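Local coordinates for protein Bug27 (Bordetella pertussis, PDB 2QPQ), which probably captures a small solute in the periplasm, closing on it like a Venus flytrap, as a solute-binding receptor of the Bug family, at residues A[280-283]-A[284-288]; A[236-239]-A[240-244]; A[185-188]-A[189-193]; A[290-293]-A[294-298]. All coordinates share one frame; numbering follows the deposited sequence.

Contact 1: residues A[280-283]-A[284-288]; sequences KMVE and TDIDR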
loop_
_atom_site.group_PDB
_atom_site.type_symbol
_atom_site.label_atom_id
_atom_site.label_comp_id
_atom_site.label_asym_id
_atom_site.label_seq_id
_atom_site.Cartn_x
_atom_site.Cartn_y
_atom_site.Cartn_z
ATOM N N LYS A 280 -15.153 4.367 4.684
ATOM C CA LYS A 280 -15.088 3.651 5.948
ATOM C C LYS A 280 -13.724 2.965 6.157
ATOM O O LYS A 280 -13.175 3.008 7.263
ATOM C CB LYS A 280 -16.242 2.654 6.046
ATOM C CG LYS A 280 -16.462 1.995 7.443
ATOM C CD LYS A 280 -16.981 2.973 8.493
ATOM C CE LYS A 280 -17.244 2.237 9.836
ATOM N NZ LYS A 280 -17.120 3.170 10.989
ATOM N N MET A 281 -13.195 2.329 5.103
ATOM C CA MET A 281 -11.897 1.650 5.181
ATOM C C MET A 281 -10.799 2.649 5.524
ATOM O O MET A 281 -9.958 2.363 6.367
ATOM C CB MET A 281 -11.537 1.005 3.834
ATOM C CG MET A 281 -12.606 0.133 3.181
ATOM S SD MET A 281 -12.058 -0.597 1.616
ATOM C CE MET A 281 -10.311 -0.942 2.092
ATOM N N VAL A 282 -10.817 3.818 4.872
ATOM C CA VAL A 282 -9.805 4.872 5.124
ATOM C C VAL A 282 -9.850 5.249 6.612
ATOM O O VAL A 282 -8.824 5.277 7.279
ATOM C CB VAL A 282 -10.002 6.147 4.231
ATOM C CG1 VAL A 282 -9.079 7.336 4.680
ATOM C CG2 VAL A 282 -9.778 5.836 2.763
ATOM N N GLU A 283 -11.035 5.527 7.131
ATOM C CA GLU A 283 -11.162 5.992 8.536
ATOM C C GLU A 283 -10.809 4.900 9.547
ATOM O O GLU A 283 -10.147 5.144 10.542
ATOM C CB GLU A 283 -12.581 6.567 8.760
ATOM C CG GLU A 283 -12.753 7.865 7.971
ATOM C CD GLU A 283 -14.085 8.578 8.230
ATOM O OE1 GLU A 283 -14.616 8.404 9.350
ATOM O OE2 GLU A 283 -14.558 9.334 7.335
ATOM N N THR A 284 -11.257 3.684 9.269
ATOM C CA THR A 284 -10.930 2.527 10.098
ATOM C C THR A 284 -9.414 2.274 10.147
ATOM O O THR A 284 -8.876 1.980 11.203
ATOM C CB THR A 284 -11.631 1.280 9.567
ATOM O OG1 THR A 284 -13.043 1.471 9.710
ATOM C CG2 THR A 284 -11.183 0.033 10.332
ATOM N N ASP A 285 -8.737 2.416 9.005
ATOM C CA ASP A 285 -7.301 2.136 8.946
ATOM C C ASP A 285 -6.516 3.273 9.592
ATOM O O ASP A 285 -5.488 3.058 10.203
ATOM C CB ASP A 285 -6.851 1.873 7.511
ATOM C CG ASP A 285 -7.069 0.413 7.083
ATOM O OD1 ASP A 285 -7.527 -0.412 7.920
ATOM O OD2 ASP A 285 -6.758 0.074 5.926
ATOM N N ILE A 286 -7.017 4.488 9.464
ATOM C CA ILE A 286 -6.398 5.599 10.157
ATOM C C ILE A 286 -6.370 5.270 11.639
ATOM O O ILE A 286 -5.312 5.381 12.279
ATOM C CB ILE A 286 -7.151 6.922 9.902
ATOM C CG1 ILE A 286 -6.819 7.431 8.483
ATOM C CG2 ILE A 286 -6.730 7.982 10.980
ATOM C CD1 ILE A 286 -7.601 8.658 8.038
ATOM N N ASP A 287 -7.519 4.847 12.172
ATOM C CA ASP A 287 -7.642 4.549 13.611
ATOM C C ASP A 287 -6.726 3.398 14.011
ATOM O O ASP A 287 -6.034 3.459 15.002
ATOM C CB ASP A 287 -9.107 4.231 13.951
ATOM C CG ASP A 287 -10.025 5.469 13.870
ATOM O OD1 ASP A 287 -9.529 6.634 13.823
ATOM O OD2 ASP A 287 -11.265 5.262 13.880
ATOM N N ARG A 288 -6.725 2.352 13.209
ATOM C CA ARG A 288 -5.959 1.154 13.499
ATOM C C ARG A 288 -4.442 1.411 13.429
ATOM O O ARG A 288 -3.674 0.975 14.302
ATOM C CB ARG A 288 -6.407 0.077 12.520
ATOM C CG ARG A 288 -5.505 -1.088 12.377
ATOM C CD ARG A 288 -5.760 -1.658 11.009
ATOM N NE ARG A 288 -5.059 -2.924 10.914
ATOM C CZ ARG A 288 -4.784 -3.535 9.781
ATOM N NH1 ARG A 288 -5.111 -2.978 8.613
ATOM N NH2 ARG A 288 -4.176 -4.695 9.842
HETATM O O HOH W 1 -14.570 3.872 10.335
#

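Contact 2: residues A[236-239]-A[240-244]; sequences GATP and MAVRQ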
loop_
_atom_site.group_PDB
_atom_site.type_symbol
_atom_site.label_atom_id
_atom_site.label_comp_id
_atom_site.label_asym_id
_atom_site.label_seq_id
_atom_site.Cartn_x
_atom_site.Cartn_y
_atom_site.Cartn_z
ATOM N N GLY A 236 -12.942 16.673 0.482
ATOM C CA GLY A 236 -13.978 16.297 1.425
ATOM C C GLY A 236 -15.388 16.778 1.135
ATOM O O GLY A 236 -16.331 16.043 1.394
ATOM N N ALA A 237 -15.550 17.974 0.560
ATOM C CA ALA A 237 -16.900 18.522 0.286
ATOM C C ALA A 237 -17.500 18.073 -1.057
ATOM O O ALA A 237 -18.596 18.503 -1.426
ATOM C CB ALA A 237 -16.867 20.072 0.340
ATOM N N THR A 238 -16.802 17.221 -1.799
ATOM C CA THR A 238 -17.271 16.838 -3.140
ATOM C C THR A 238 -18.579 16.091 -2.990
ATOM O O THR A 238 -18.633 15.098 -2.298
ATOM C CB THR A 238 -16.257 15.901 -3.860
ATOM O OG1 THR A 238 -14.968 16.539 -3.849
ATOM C CG2 THR A 238 -16.697 15.703 -5.300
ATOM N N PRO A 239 -19.653 16.576 -3.630
ATOM C CA PRO A 239 -20.954 15.895 -3.445
ATOM C C PRO A 239 -20.900 14.413 -3.854
ATOM O O PRO A 239 -20.107 14.011 -4.709
ATOM C CB PRO A 239 -21.881 16.647 -4.380
ATOM C CG PRO A 239 -21.235 18.036 -4.478
ATOM C CD PRO A 239 -19.749 17.749 -4.520
ATOM N N MET A 240 -21.734 13.611 -3.220
ATOM C CA MET A 240 -21.812 12.216 -3.546
ATOM C C MET A 240 -22.125 12.002 -5.007
ATOM O O MET A 240 -21.582 11.069 -5.604
ATOM C CB MET A 240 -22.847 11.509 -2.645
ATOM C CG MET A 240 -22.909 9.968 -2.830
ATOM S SD MET A 240 -21.320 9.121 -2.563
ATOM C CE MET A 240 -21.239 9.058 -0.781
ATOM N N ALA A 241 -22.967 12.828 -5.621
ATOM C CA ALA A 241 -23.274 12.610 -7.071
ATOM C C ALA A 241 -22.011 12.672 -7.938
ATOM O O ALA A 241 -21.868 11.931 -8.941
ATOM C CB ALA A 241 -24.302 13.604 -7.591
ATOM N N VAL A 242 -21.121 13.591 -7.588
ATOM C CA VAL A 242 -19.822 13.705 -8.261
ATOM C C VAL A 242 -18.932 12.475 -7.964
ATOM O O VAL A 242 -18.348 11.871 -8.865
ATOM C CB VAL A 242 -19.107 15.034 -7.858
ATOM C CG1 VAL A 242 -17.717 15.119 -8.497
ATOM C CG2 VAL A 242 -19.978 16.285 -8.251
ATOM N N ARG A 243 -18.832 12.094 -6.694
ATOM C CA ARG A 243 -18.077 10.878 -6.306
ATOM C C ARG A 243 -18.577 9.631 -7.053
ATOM O O ARG A 243 -17.785 8.780 -7.495
ATOM C CB ARG A 243 -18.185 10.683 -4.793
ATOM C CG ARG A 243 -17.446 11.794 -4.009
ATOM C CD ARG A 243 -17.807 11.779 -2.553
ATOM N NE ARG A 243 -17.354 10.556 -1.890
ATOM C CZ ARG A 243 -17.726 10.188 -0.670
ATOM N NH1 ARG A 243 -18.595 10.915 0.048
ATOM N NH2 ARG A 243 -17.252 9.070 -0.170
ATOM N N GLN A 244 -19.894 9.543 -7.216
ATOM C CA GLN A 244 -20.524 8.395 -7.920
ATOM C C GLN A 244 -20.267 8.437 -9.411
ATOM O O GLN A 244 -19.995 7.410 -10.030
ATOM C CB GLN A 244 -22.024 8.318 -7.598
ATOM C CG GLN A 244 -22.193 7.720 -6.228
ATOM C CD GLN A 244 -23.609 7.749 -5.697
ATOM O OE1 GLN A 244 -24.504 8.422 -6.236
ATOM N NE2 GLN A 244 -23.811 7.030 -4.607
HETATM O O HOH W 2 -19.884 13.530 -0.566
#

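Contact 3: residues A[185-188]-A[189-193]; sequences SSAI and PFIKA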
loop_
_atom_site.group_PDB
_atom_site.type_symbol
_atom_site.label_atom_id
_atom_site.label_comp_id
_atom_site.label_asym_id
_atom_site.label_seq_id
_atom_site.Cartn_x
_atom_site.Cartn_y
_atom_site.Cartn_z
ATOM N N SER A 185 3.693 -7.647 -5.360
ATOM C CA SER A 185 3.896 -7.296 -6.767
ATOM C C SER A 185 5.376 -7.084 -7.158
ATOM O O SER A 185 5.811 -7.582 -8.212
ATOM C CB SER A 185 3.082 -6.046 -7.096
ATOM O OG SER A 185 3.339 -5.075 -6.087
ATOM N N SER A 186 6.132 -6.348 -6.325
ATOM C CA SER A 186 7.590 -6.213 -6.515
ATOM C C SER A 186 8.344 -7.543 -6.432
ATOM O O SER A 186 9.278 -7.778 -7.206
ATOM C CB SER A 186 8.227 -5.184 -5.553
ATOM O OG SER A 186 8.118 -5.539 -4.173
ATOM N N ALA A 187 7.926 -8.405 -5.512
ATOM C CA ALA A 187 8.707 -9.597 -5.143
ATOM C C ALA A 187 8.407 -10.799 -6.027
ATOM O O ALA A 187 9.272 -11.676 -6.215
ATOM C CB ALA A 187 8.417 -9.963 -3.731
ATOM N N ILE A 188 7.176 -10.855 -6.532
ATOM C CA ILE A 188 6.698 -12.092 -7.191
ATOM C C ILE A 188 7.638 -12.567 -8.318
ATOM O O ILE A 188 8.012 -13.734 -8.320
ATOM C CB ILE A 188 5.160 -12.040 -7.601
ATOM C CG1 ILE A 188 4.282 -12.321 -6.380
ATOM C CG2 ILE A 188 4.805 -13.115 -8.619
ATOM C CD1 ILE A 188 2.799 -12.004 -6.606
ATOM N N PRO A 189 8.079 -11.679 -9.229
ATOM C CA PRO A 189 9.011 -12.212 -10.250
ATOM C C PRO A 189 10.251 -12.926 -9.700
ATOM O O PRO A 189 10.727 -13.892 -10.307
ATOM C CB PRO A 189 9.442 -10.970 -11.052
ATOM C CG PRO A 189 8.476 -9.888 -10.715
ATOM C CD PRO A 189 7.783 -10.247 -9.432
ATOM N N PHE A 190 10.778 -12.450 -8.573
ATOM C CA PHE A 190 11.996 -13.007 -7.979
ATOM C C PHE A 190 11.740 -14.297 -7.247
ATOM O O PHE A 190 12.599 -15.205 -7.232
ATOM C CB PHE A 190 12.659 -11.965 -7.053
ATOM C CG PHE A 190 13.008 -10.710 -7.775
ATOM C CD1 PHE A 190 14.128 -10.668 -8.606
ATOM C CD2 PHE A 190 12.180 -9.606 -7.703
ATOM C CE1 PHE A 190 14.440 -9.525 -9.314
ATOM C CE2 PHE A 190 12.491 -8.439 -8.408
ATOM C CZ PHE A 190 13.599 -8.408 -9.217
ATOM N N ILE A 191 10.554 -14.371 -6.655
ATOM C CA ILE A 191 10.122 -15.555 -5.934
ATOM C C ILE A 191 9.912 -16.690 -6.961
ATOM O O ILE A 191 10.444 -17.781 -6.763
ATOM C CB ILE A 191 8.864 -15.311 -5.121
ATOM C CG1 ILE A 191 9.139 -14.304 -3.997
ATOM C CG2 ILE A 191 8.336 -16.645 -4.516
ATOM C CD1 ILE A 191 7.885 -13.815 -3.315
ATOM N N LYS A 192 9.226 -16.399 -8.066
ATOM C CA LYS A 192 9.050 -17.408 -9.156
ATOM C C LYS A 192 10.378 -17.903 -9.733
ATOM O O LYS A 192 10.554 -19.117 -10.007
ATOM C CB LYS A 192 8.192 -16.834 -10.286
ATOM C CG LYS A 192 6.804 -16.345 -9.871
ATOM C CD LYS A 192 5.867 -17.471 -9.503
ATOM C CE LYS A 192 4.395 -17.028 -9.521
ATOM N NZ LYS A 192 3.476 -18.171 -9.151
ATOM N N ALA A 193 11.304 -16.964 -9.935
ATOM C CA ALA A 193 12.673 -17.234 -10.394
ATOM C C ALA A 193 13.522 -18.020 -9.387
ATOM O O ALA A 193 14.620 -18.487 -9.723
ATOM C CB ALA A 193 13.369 -15.930 -10.759
#

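Contact 4: residues A[290-293]-A[294-298]; sequences SALT and KQIGL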
loop_
_atom_site.group_PDB
_atom_site.type_symbol
_atom_site.label_atom_id
_atom_site.label_comp_id
_atom_site.label_asym_id
_atom_site.label_seq_id
_atom_site.Cartn_x
_atom_site.Cartn_y
_atom_site.Cartn_z
ATOM N N SER A 290 -2.968 4.290 13.649
ATOM C CA SER A 290 -2.571 5.274 14.672
ATOM C C SER A 290 -2.323 4.577 15.996
ATOM O O SER A 290 -1.391 4.937 16.737
ATOM C CB SER A 290 -3.633 6.366 14.818
ATOM O OG SER A 290 -3.333 7.366 13.858
ATOM N N ALA A 291 -3.158 3.585 16.276
ATOM C CA ALA A 291 -3.018 2.784 17.497
ATOM C C ALA A 291 -1.679 2.008 17.529
ATOM O O ALA A 291 -0.943 2.009 18.540
ATOM C CB ALA A 291 -4.195 1.836 17.619
ATOM N N LEU A 292 -1.370 1.347 16.422
ATOM C CA LEU A 292 -0.115 0.630 16.258
ATOM C C LEU A 292 1.103 1.535 16.379
ATOM O O LEU A 292 2.034 1.211 17.103
ATOM C CB LEU A 292 -0.083 -0.092 14.896
ATOM C CG LEU A 292 1.209 -0.867 14.560
ATOM C CD1 LEU A 292 1.498 -1.974 15.602
ATOM C CD2 LEU A 292 1.099 -1.421 13.139
ATOM N N THR A 293 1.128 2.645 15.649
ATOM C CA THR A 293 2.305 3.522 15.679
ATOM C C THR A 293 2.430 4.290 17.024
ATOM O O THR A 293 3.534 4.686 17.418
ATOM C CB THR A 293 2.356 4.489 14.475
ATOM O OG1 THR A 293 1.192 5.320 14.469
ATOM C CG2 THR A 293 2.430 3.729 13.185
ATOM N N LYS A 294 1.311 4.475 17.717
ATOM C CA LYS A 294 1.351 4.949 19.112
ATOM C C LYS A 294 2.016 3.902 20.039
ATOM O O LYS A 294 2.931 4.257 20.780
ATOM C CB LYS A 294 -0.028 5.384 19.613
ATOM C CG LYS A 294 -0.025 6.388 20.776
ATOM C CD LYS A 294 -1.466 6.677 21.231
ATOM C CE LYS A 294 -1.628 6.700 22.743
ATOM N NZ LYS A 294 -2.978 7.331 23.074
ATOM N N GLN A 295 1.614 2.634 19.953
ATOM C CA GLN A 295 2.268 1.542 20.720
ATOM C C GLN A 295 3.793 1.543 20.562
ATOM O O GLN A 295 4.537 1.504 21.553
ATOM C CB GLN A 295 1.805 0.168 20.261
ATOM C CG GLN A 295 0.379 -0.217 20.535
ATOM C CD GLN A 295 0.056 -1.617 19.981
ATOM O OE1 GLN A 295 0.578 -2.624 20.480
ATOM N NE2 GLN A 295 -0.793 -1.679 18.949
ATOM N N ILE A 296 4.252 1.560 19.311
ATOM C CA ILE A 296 5.676 1.421 19.013
ATOM C C ILE A 296 6.418 2.770 19.062
ATOM O O ILE A 296 7.629 2.816 18.919
ATOM C CB ILE A 296 5.923 0.716 17.611
ATOM C CG1 ILE A 296 5.456 1.609 16.470
ATOM C CG2 ILE A 296 5.240 -0.658 17.538
ATOM C CD1 ILE A 296 5.853 1.105 15.097
ATOM N N GLY A 297 5.688 3.868 19.219
ATOM C CA GLY A 297 6.308 5.183 19.336
ATOM C C GLY A 297 6.942 5.763 18.090
ATOM O O GLY A 297 7.954 6.468 18.165
ATOM N N LEU A 298 6.339 5.485 16.933
ATOM C CA LEU A 298 6.922 5.882 15.648
ATOM C C LEU A 298 6.441 7.258 15.220
ATOM O O LEU A 298 5.241 7.479 15.113
ATOM C CB LEU A 298 6.587 4.843 14.555
ATOM C CG LEU A 298 7.017 5.187 13.123
ATOM C CD1 LEU A 298 8.524 5.174 12.919
ATOM C CD2 LEU A 298 6.352 4.220 12.171
#

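Contact 1: residues A[280-283]-A[284-288]
With OG1 placed beside its own backbone N (chi1 -65°), T284 turns its hydroxyl back along the helix to the carbonyl of K280, while K280, its CG swung to the opposite side of CB from N (chi1 -169°) and its chain bent at chi2, curls forward over the same turn. T284 OG1 gives a hydrogen bond of 2.9 Å to K280 O. It arrives from above the carbonyl plane, 41° out of it, whereas T284 N reaches the same oxygen much closer to that plane, so two donors grip one acceptor. Water 1 completes the link: it accepts from K280 NZ at 2.7 Å and donates to T284 OG1 at 2.9 Å, joining the ammonium to a hydroxyl it does not contact directly. These residues belong to the long helix 275-296, and the i to i+4 bonds D285 N to M281 O, I286 N to V282 O and D287 N to E283 O carry its regular alpha-helical backbone. On the buried flank V282 and I286 run alongside each other, V282 CG1 meeting I286 CD1 at 3.9 Å; V282 also packs on F75 and W229, and I286 on A76. The carboxylate of D285 receives a hydrogen bond from W229 NE1 at OD2, and its OD1 lies 3.6 Å from R288 NH1 in a salt bridge. D287 OD1 forms a salt bridge with K90 NZ.

Contact 2: residues A[236-239]-A[240-244]
T238 presses its methyl against V242 at about a right angle, CG2 meeting V242 CG1 at 3.4 Å, a tight fit for two carbons. Both groups are set for it by the same choice of torsion: T238 CG2 and V242 CG1 each lie anti to their own backbone N (V242 chi1 177°). The other branch, V242 CG2, runs alongside the ring of P239 and is 4.0 Å from P239 CD. P239 occupies the N-cap position, and its carbonyl oxygen takes a nearly straight hydrogen bond from R243 N (3.0 Å, 171°) in the carbonyl plane, closing the first turn. The aliphatic part of R243 folds back over the preceding loop, with R243 CD 3.4 Å from T238 O. Water 2 also bridges the two residues, donating to T238 O at 2.7 Å and accepting from R243 NH1 at 3.0 Å at the edge of the guanidinium, in its plane. M240 CE covers part of one guanidinium face. T238 OG1 is bonded to P235 O, and R243 NE to A95 O. The turn thus leads from strand 227-235 into helix 240-254 at the protein surface, with R243 tied to strand 93-109 and both M240 and R243 packed on P275, where helix 275-296 starts.

Contact 3: residues A[185-188]-A[189-193]
K192 follows the flank of I188, with I188 CG2 4.0 Å from K192 CG. K192 bends at chi2 (-70°), keeping its chain against the isoleucine, and CE stays 4.0 Å from that methyl; NZ goes on to L209 O. One residue earlier, A187 CB touches I191 CD1 at 3.9 Å. The F190 ring brings its edge to S186 O, which lies in the ring plane 3.5 Å from F190 CD2. Behind these side chains is a backbone bent by P189. Having no N-H, P189 gives nothing to the previous turn, and its CD sits 3.5 Å from S185 O. F190 N likewise has no bond to the turn before and makes a weak one to A187 O, which also accepts from I191 N at 3.0 Å, while K192 N meets I188 O almost straight (178°). Farther out, T183 fixes the hydroxyls of S185 and S186, A187 and I191 pack on V107, and F190 rests against L173 and L196. Near the helix start, the S186 side chain is about 5 Å from a bound citrate, probably from the crystallisation liquor. This is a short proline-kinked helix, 184-192, following strand 180-183 and preceding strand 196-201 in an alpha/beta domain.

Contact 4: residues A[290-293]-A[294-298]
The backbone from S290 to I296 is helical, with K294 N, Q295 N and I296 N bonded to the carbonyls of S290, A291 and L292, before G297 turns to positive phi (71°). Across this ending T293 and L298 approach at a slant, T293 CG2 4.1 Å from L298 CD2. T293 takes the rotamer with OG1 between the backbone N and the carbonyl carbon (chi1 60°), which sets the methyl on the side facing L298 while the hydroxyl bonds to F289 O. L298 N donates to T293 O at 3.0 Å, in the carbonyl plane. With the second bond, G297 N to K294 O (3.2 Å), and the positive phi of G297, this makes the C-terminal end of helix 275-296 a Schellman motif, and the T293-L298 pair is the hydrophobic contact, from the third residue before the C-cap to the second after it, that commonly accompanies it. On the adjoining flank L292 meets two residues of the last turn: its CD1 is 4.1 Å from Q295 NE2 and 4.4 Å from I296 CG2. The extended Q295 chain runs back along the helix, with CG 3.3 Å from A291 O and NE2 3.6 Å from L292 CA. I296 CG1 lies 3.5 Å from L292 O. T293 and L298 both touch V81 of helix 74-81, and helix 141-153 adds L144 beside T293, H143 beside L298 and V151 against Q295 and I296.

Following the chain from the N terminus, contact 3 comes first, then contact 2, contact 1 and contact 4. All are local, each closing just one or two turns of chain, and they run in series without nesting or crossing. Contact 3 occupies the helix between strands 180-183 and 196-201, across the chain's centre from contacts 1 and 2. Contact 2 leads out of strand 227-235 into helix 240-254, about 19 Å from contact 1 between centres. Contacts 1 and 4 share helix 275-296, their centres about 14 Å apart: contact 1 meets strands 93-109 and 227-235, and both meet helix 74-81, while contact 4 carries the helix end to helix 141-153.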